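Local coordinates for protein putative transcriptional regulator (Listeria innocua, PDB 3LWF) that probably binds DNA as a dimeric transcription factor of the Rrf2 family, built on a winged helix-turn-helix domain and a long dimerisation helix, at residues L86-R100 / V130-L142. Residues are numbered along the deposited sequence; the frame is centred on the assembly and turned at random.
Sequences LNGDPEKITAGDIIR and VRDVLDQTTLSDL. With SO4 (sulfate ion), chain G.
Two capping boxes lie back to back where the Rrf2-type winged helix-turn-helix domain meets the long helix 117-136 of the dimer interface: Thr94 and Thr138, each the N-cap of a helix, form a single backbone bridge. Leu139 N donates to Ile93 O and Ala95 N to Thr137 O, both at 2.9 Å. Threonine suits both caps. With OG1 set between the backbone N and the carbonyl carbon (chi1 70° in Thr94), its hydroxyl accepts from the amide three residues on, while Asp97 and Asp141 return a carboxylate oxygen to the threonine N. The methyl CG2 is left to face the other segment, against Asp135 O for Thr94 and Glu91 O for Thr138. Beyond the bridge, Ser140 N donates a further hydrogen bond to Pro90 O (3.0 Å).

Leucines fill the apolar side. Leu139 CD1 lies 3.8 Å from Ile93 CG2; the same side chain meets Leu86 tip to tip and also packs on Thr33 and Leu34 of helix 24-38. Leu134 is a knob in the hole formed by Ala95, Gly96, Ile99 and Arg100. With no side chain on Gly96 the backbones close up: its CA lies 4.4 Å from Leu134 CA, and Gly96 N donates to Leu134 O at 2.8 Å.

Arg100 runs out straight to its NE and carries its guanidinium past Leu134 CD1, which lies over one face near its border. NH2 forms a salt bridge to the terminal carboxylate of Ile159 of the second subunit, linking this junction to the dimer. A water joins Thr94 OG1 to Asp135 OD1, and with that same oxygen Arg100 NH1 makes a salt bridge of 2.9 Å, meeting its syn lone pair in the guanidinium plane.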
loop_
_atom_site.group_PDB
_atom_site.type_symbol
_atom_site.label_atom_id
_atom_site.label_comp_id
_atom_site.label_asym_id
_atom_site.label_seq_id
_atom_site.Cartn_x
_atom_site.Cartn_y
_atom_site.Cartn_z
ATOM N N LEU A 86 -12.371 -9.155 -24.776
ATOM C CA LEU A 86 -11.931 -7.889 -24.201
ATOM C C LEU A 86 -12.464 -6.743 -25.070
ATOM O O LEU A 86 -12.450 -6.818 -26.267
ATOM C CB LEU A 86 -10.400 -7.834 -24.132
ATOM C CG LEU A 86 -9.770 -6.760 -23.243
ATOM C CD1 LEU A 86 -10.157 -7.044 -21.818
ATOM C CD2 LEU A 86 -8.242 -6.787 -23.382
ATOM N N ASN A 87 -12.987 -5.701 -24.480
ATOM C CA ASN A 87 -13.532 -4.633 -25.282
ATOM C C ASN A 87 -12.606 -3.425 -25.382
ATOM O O ASN A 87 -13.022 -2.289 -25.246
ATOM C CB ASN A 87 -14.852 -4.184 -24.720
ATOM C CG ASN A 87 -15.589 -3.262 -25.670
ATOM O OD1 ASN A 87 -15.613 -3.491 -26.862
ATOM N ND2 ASN A 87 -16.206 -2.242 -25.139
ATOM N N GLY A 88 -11.366 -3.639 -25.706
ATOM C CA GLY A 88 -10.477 -2.505 -25.878
ATOM C C GLY A 88 -9.071 -3.003 -26.004
ATOM O O GLY A 88 -8.812 -4.208 -26.008
ATOM N N ASP A 89 -8.159 -2.053 -26.065
ATOM C CA ASP A 89 -6.763 -2.342 -26.252
ATOM C C ASP A 89 -6.161 -2.694 -24.891
ATOM O O ASP A 89 -6.243 -1.891 -23.992
ATOM C CB ASP A 89 -6.126 -1.061 -26.793
ATOM C CG ASP A 89 -4.724 -1.256 -27.279
ATOM O OD1 ASP A 89 -4.122 -2.316 -27.054
ATOM O OD2 ASP A 89 -4.241 -0.318 -27.937
ATOM N N PRO A 90 -5.507 -3.864 -24.765
ATOM C CA PRO A 90 -4.813 -4.179 -23.525
ATOM C C PRO A 90 -3.716 -3.171 -23.140
ATOM O O PRO A 90 -3.327 -3.115 -21.969
ATOM C CB PRO A 90 -4.233 -5.593 -23.758
ATOM C CG PRO A 90 -4.474 -5.927 -25.154
ATOM C CD PRO A 90 -5.351 -4.906 -25.791
ATOM N N GLU A 91 -3.235 -2.389 -24.115
ATOM C CA GLU A 91 -2.235 -1.362 -23.879
ATOM C C GLU A 91 -2.876 -0.099 -23.308
ATOM O O GLU A 91 -2.165 0.800 -22.888
ATOM C CB GLU A 91 -1.520 -0.979 -25.189
ATOM C CG GLU A 91 -0.833 -2.121 -25.964
ATOM C CD GLU A 91 0.583 -2.410 -25.499
ATOM O OE1 GLU A 91 1.036 -1.765 -24.521
ATOM O OE2 GLU A 91 1.242 -3.288 -26.107
ATOM N N LYS A 92 -4.200 -0.004 -23.322
ATOM C CA LYS A 92 -4.887 1.173 -22.755
ATOM C C LYS A 92 -5.730 0.859 -21.513
ATOM O O LYS A 92 -5.928 1.729 -20.658
ATOM C CB LYS A 92 -5.753 1.857 -23.807
ATOM C CG LYS A 92 -5.003 2.350 -25.057
ATOM C CD LYS A 92 -5.960 3.182 -25.952
ATOM C CE LYS A 92 -5.394 3.496 -27.374
ATOM N NZ LYS A 92 -5.853 2.519 -28.434
ATOM N N ILE A 93 -6.189 -0.376 -21.381
ATOM C CA ILE A 93 -6.924 -0.774 -20.178
ATOM C C ILE A 93 -5.951 -1.010 -18.994
ATOM O O ILE A 93 -4.971 -1.764 -19.093
ATOM C CB ILE A 93 -7.784 -2.023 -20.448
ATOM C CG1 ILE A 93 -8.852 -1.718 -21.506
ATOM C CG2 ILE A 93 -8.419 -2.545 -19.162
ATOM C CD1 ILE A 93 -9.455 -2.994 -22.142
ATOM N N THR A 94 -6.246 -0.370 -17.877
ATOM C CA THR A 94 -5.397 -0.409 -16.687
ATOM C C THR A 94 -5.857 -1.368 -15.588
ATOM O O THR A 94 -7.017 -1.794 -15.520
ATOM C CB THR A 94 -5.365 0.966 -16.055
ATOM O OG1 THR A 94 -6.639 1.192 -15.510
ATOM C CG2 THR A 94 -5.036 2.107 -17.096
ATOM N N ALA A 95 -4.931 -1.674 -14.681
ATOM C CA ALA A 95 -5.222 -2.488 -13.509
ATOM C C ALA A 95 -6.268 -1.765 -12.656
ATOM O O ALA A 95 -7.181 -2.381 -12.113
ATOM C CB ALA A 95 -3.929 -2.778 -12.707
ATOM N N GLY A 96 -6.166 -0.451 -12.567
ATOM C CA GLY A 96 -7.214 0.354 -11.888
ATOM C C GLY A 96 -8.634 0.206 -12.432
ATOM O O GLY A 96 -9.602 0.056 -11.645
ATOM N N ASP A 97 -8.759 0.251 -13.768
ATOM C CA ASP A 97 -10.023 -0.005 -14.459
ATOM C C ASP A 97 -10.690 -1.247 -13.892
ATOM O O ASP A 97 -11.817 -1.198 -13.491
ATOM C CB ASP A 97 -9.797 -0.257 -15.984
ATOM C CG ASP A 97 -9.456 1.011 -16.759
ATOM O OD1 ASP A 97 -9.887 2.071 -16.311
ATOM O OD2 ASP A 97 -8.759 0.950 -17.810
ATOM N N ILE A 98 -9.965 -2.364 -13.882
ATOM C CA ILE A 98 -10.501 -3.626 -13.489
ATOM C C ILE A 98 -10.768 -3.695 -11.972
ATOM O O ILE A 98 -11.872 -4.017 -11.560
ATOM C CB ILE A 98 -9.526 -4.796 -13.816
ATOM C CG1 ILE A 98 -9.107 -4.881 -15.300
ATOM C CG2 ILE A 98 -10.100 -6.099 -13.283
ATOM C CD1 ILE A 98 -10.085 -4.475 -16.309
ATOM N N ILE A 99 -9.740 -3.390 -11.167
ATOM C CA ILE A 99 -9.775 -3.542 -9.734
ATOM C C ILE A 99 -10.854 -2.636 -9.144
ATOM O O ILE A 99 -11.651 -3.082 -8.344
ATOM C CB ILE A 99 -8.394 -3.188 -9.085
ATOM C CG1 ILE A 99 -7.280 -4.186 -9.465
ATOM C CG2 ILE A 99 -8.488 -3.047 -7.548
ATOM C CD1 ILE A 99 -7.515 -5.601 -9.054
ATOM N N ARG A 100 -10.905 -1.375 -9.530
ATOM C CA ARG A 100 -11.914 -0.490 -8.924
ATOM C C ARG A 100 -13.326 -0.807 -9.410
ATOM O O ARG A 100 -14.299 -0.446 -8.742
ATOM C CB ARG A 100 -11.590 0.977 -9.164
ATOM C CG ARG A 100 -10.273 1.421 -8.543
ATOM C CD ARG A 100 -10.293 2.919 -8.275
ATOM N NE ARG A 100 -8.976 3.462 -7.960
ATOM C CZ ARG A 100 -8.049 3.753 -8.863
ATOM N NH1 ARG A 100 -8.273 3.520 -10.155
ATOM N NH2 ARG A 100 -6.882 4.253 -8.479
ATOM N N VAL A 130 0.581 4.405 -4.840
ATOM C CA VAL A 130 -0.062 3.129 -5.175
ATOM C C VAL A 130 -1.143 3.374 -6.231
ATOM O O VAL A 130 -1.301 2.613 -7.182
ATOM C CB VAL A 130 -0.700 2.473 -3.936
ATOM C CG1 VAL A 130 -1.625 1.322 -4.325
ATOM C CG2 VAL A 130 0.384 2.045 -2.976
ATOM N N ARG A 131 -1.878 4.458 -6.035
ATOM C CA ARG A 131 -2.897 4.871 -6.967
ATOM C C ARG A 131 -2.322 5.063 -8.368
ATOM O O ARG A 131 -2.950 4.712 -9.365
ATOM C CB ARG A 131 -3.498 6.178 -6.497
ATOM C CG ARG A 131 -4.394 6.772 -7.537
ATOM C CD ARG A 131 -5.297 7.819 -6.901
ATOM N NE ARG A 131 -4.592 9.069 -6.807
ATOM C CZ ARG A 131 -4.976 10.106 -6.070
ATOM N NH1 ARG A 131 -6.086 10.052 -5.316
ATOM N NH2 ARG A 131 -4.208 11.197 -6.077
ATOM N N ASP A 132 -1.124 5.631 -8.439
ATOM C CA ASP A 132 -0.479 5.826 -9.718
ATOM C C ASP A 132 -0.097 4.518 -10.376
ATOM O O ASP A 132 -0.176 4.418 -11.584
ATOM C CB ASP A 132 0.747 6.740 -9.599
ATOM C CG ASP A 132 0.352 8.186 -9.344
ATOM O OD1 ASP A 132 -0.844 8.491 -9.537
ATOM O OD2 ASP A 132 1.216 9.004 -8.932
ATOM N N VAL A 133 0.346 3.539 -9.601
ATOM C CA VAL A 133 0.636 2.239 -10.166
ATOM C C VAL A 133 -0.644 1.628 -10.818
ATOM O O VAL A 133 -0.585 1.088 -11.934
ATOM C CB VAL A 133 1.207 1.302 -9.113
ATOM C CG1 VAL A 133 1.157 -0.151 -9.605
ATOM C CG2 VAL A 133 2.626 1.745 -8.736
ATOM N N LEU A 134 -1.774 1.711 -10.111
ATOM C CA LEU A 134 -3.051 1.192 -10.612
ATOM C C LEU A 134 -3.468 1.880 -11.879
ATOM O O LEU A 134 -3.936 1.241 -12.808
ATOM C CB LEU A 134 -4.186 1.366 -9.590
ATOM C CG LEU A 134 -4.303 0.293 -8.522
ATOM C CD1 LEU A 134 -5.474 0.649 -7.613
ATOM C CD2 LEU A 134 -4.487 -1.101 -9.169
ATOM N N ASP A 135 -3.272 3.188 -11.908
ATOM C CA ASP A 135 -3.715 4.017 -13.009
ATOM C C ASP A 135 -2.796 4.036 -14.198
ATOM O O ASP A 135 -3.246 4.371 -15.279
ATOM C CB ASP A 135 -3.975 5.435 -12.528
ATOM C CG ASP A 135 -5.186 5.495 -11.643
ATOM O OD1 ASP A 135 -6.002 4.558 -11.723
ATOM O OD2 ASP A 135 -5.321 6.446 -10.866
ATOM N N GLN A 136 -1.547 3.623 -14.040
ATOM C CA GLN A 136 -0.608 3.660 -15.160
ATOM C C GLN A 136 -0.112 2.274 -15.593
ATOM O O GLN A 136 0.683 2.179 -16.500
ATOM C CB GLN A 136 0.597 4.535 -14.783
ATOM C CG GLN A 136 0.238 6.010 -14.529
ATOM C CD GLN A 136 1.308 6.745 -13.708
ATOM O OE1 GLN A 136 2.502 6.449 -13.809
ATOM N NE2 GLN A 136 0.879 7.696 -12.884
ATOM N N THR A 137 -0.504 1.211 -14.909
ATOM C CA THR A 137 -0.077 -0.132 -15.299
ATOM C C THR A 137 -1.213 -0.719 -16.119
ATOM O O THR A 137 -2.360 -0.755 -15.639
ATOM C CB THR A 137 0.202 -1.037 -14.062
ATOM O OG1 THR A 137 1.173 -0.411 -13.228
ATOM C CG2 THR A 137 0.681 -2.452 -14.446
ATOM N N THR A 138 -0.899 -1.197 -17.328
ATOM C CA THR A 138 -1.893 -1.740 -18.234
ATOM C C THR A 138 -1.899 -3.252 -18.236
ATOM O O THR A 138 -0.971 -3.915 -17.725
ATOM C CB THR A 138 -1.615 -1.294 -19.689
ATOM O OG1 THR A 138 -0.321 -1.795 -20.103
ATOM C CG2 THR A 138 -1.682 0.212 -19.809
ATOM N N LEU A 139 -2.953 -3.818 -18.815
ATOM C CA LEU A 139 -2.998 -5.255 -18.961
ATOM C C LEU A 139 -1.767 -5.742 -19.743
ATOM O O LEU A 139 -1.208 -6.795 -19.434
ATOM C CB LEU A 139 -4.287 -5.703 -19.640
ATOM C CG LEU A 139 -5.596 -5.494 -18.877
ATOM C CD1 LEU A 139 -6.782 -5.902 -19.728
ATOM C CD2 LEU A 139 -5.558 -6.269 -17.567
ATOM N N SER A 140 -1.337 -4.982 -20.745
ATOM C CA SER A 140 -0.100 -5.334 -21.495
ATOM C C SER A 140 1.140 -5.343 -20.631
ATOM O O SER A 140 1.955 -6.244 -20.727
ATOM C CB SER A 140 0.108 -4.384 -22.676
ATOM O OG SER A 140 -1.022 -4.518 -23.503
ATOM N N ASP A 141 1.271 -4.352 -19.768
ATOM C CA ASP A 141 2.362 -4.328 -18.788
ATOM C C ASP A 141 2.358 -5.609 -17.963
ATOM O O ASP A 141 3.413 -6.199 -17.689
ATOM C CB ASP A 141 2.204 -3.129 -17.830
ATOM C CG ASP A 141 2.411 -1.814 -18.501
ATOM O OD1 ASP A 141 3.073 -1.793 -19.539
ATOM O OD2 ASP A 141 1.875 -0.791 -18.023
ATOM N N LEU A 142 1.171 -6.041 -17.542
ATOM C CA LEU A 142 1.100 -7.189 -16.651
ATOM C C LEU A 142 1.454 -8.469 -17.407
ATOM O O LEU A 142 2.233 -9.269 -16.938
ATOM C CB LEU A 142 -0.273 -7.308 -16.037
ATOM C CG LEU A 142 -0.691 -6.206 -15.063
ATOM C CD1 LEU A 142 -2.024 -6.598 -14.419
ATOM C CD2 LEU A 142 0.405 -5.930 -13.995
HETATM S S SO4 G . -18.682 0.294 -27.922
HETATM O O1 SO4 G . -19.335 0.432 -29.232
HETATM O O2 SO4 G . -17.811 1.427 -27.655
HETATM O O3 SO4 G . -19.675 0.253 -26.858
HETATM O O4 SO4 G . -17.825 -0.879 -27.916
HETATM O O HOH W 1 -7.086 3.620 -14.300
#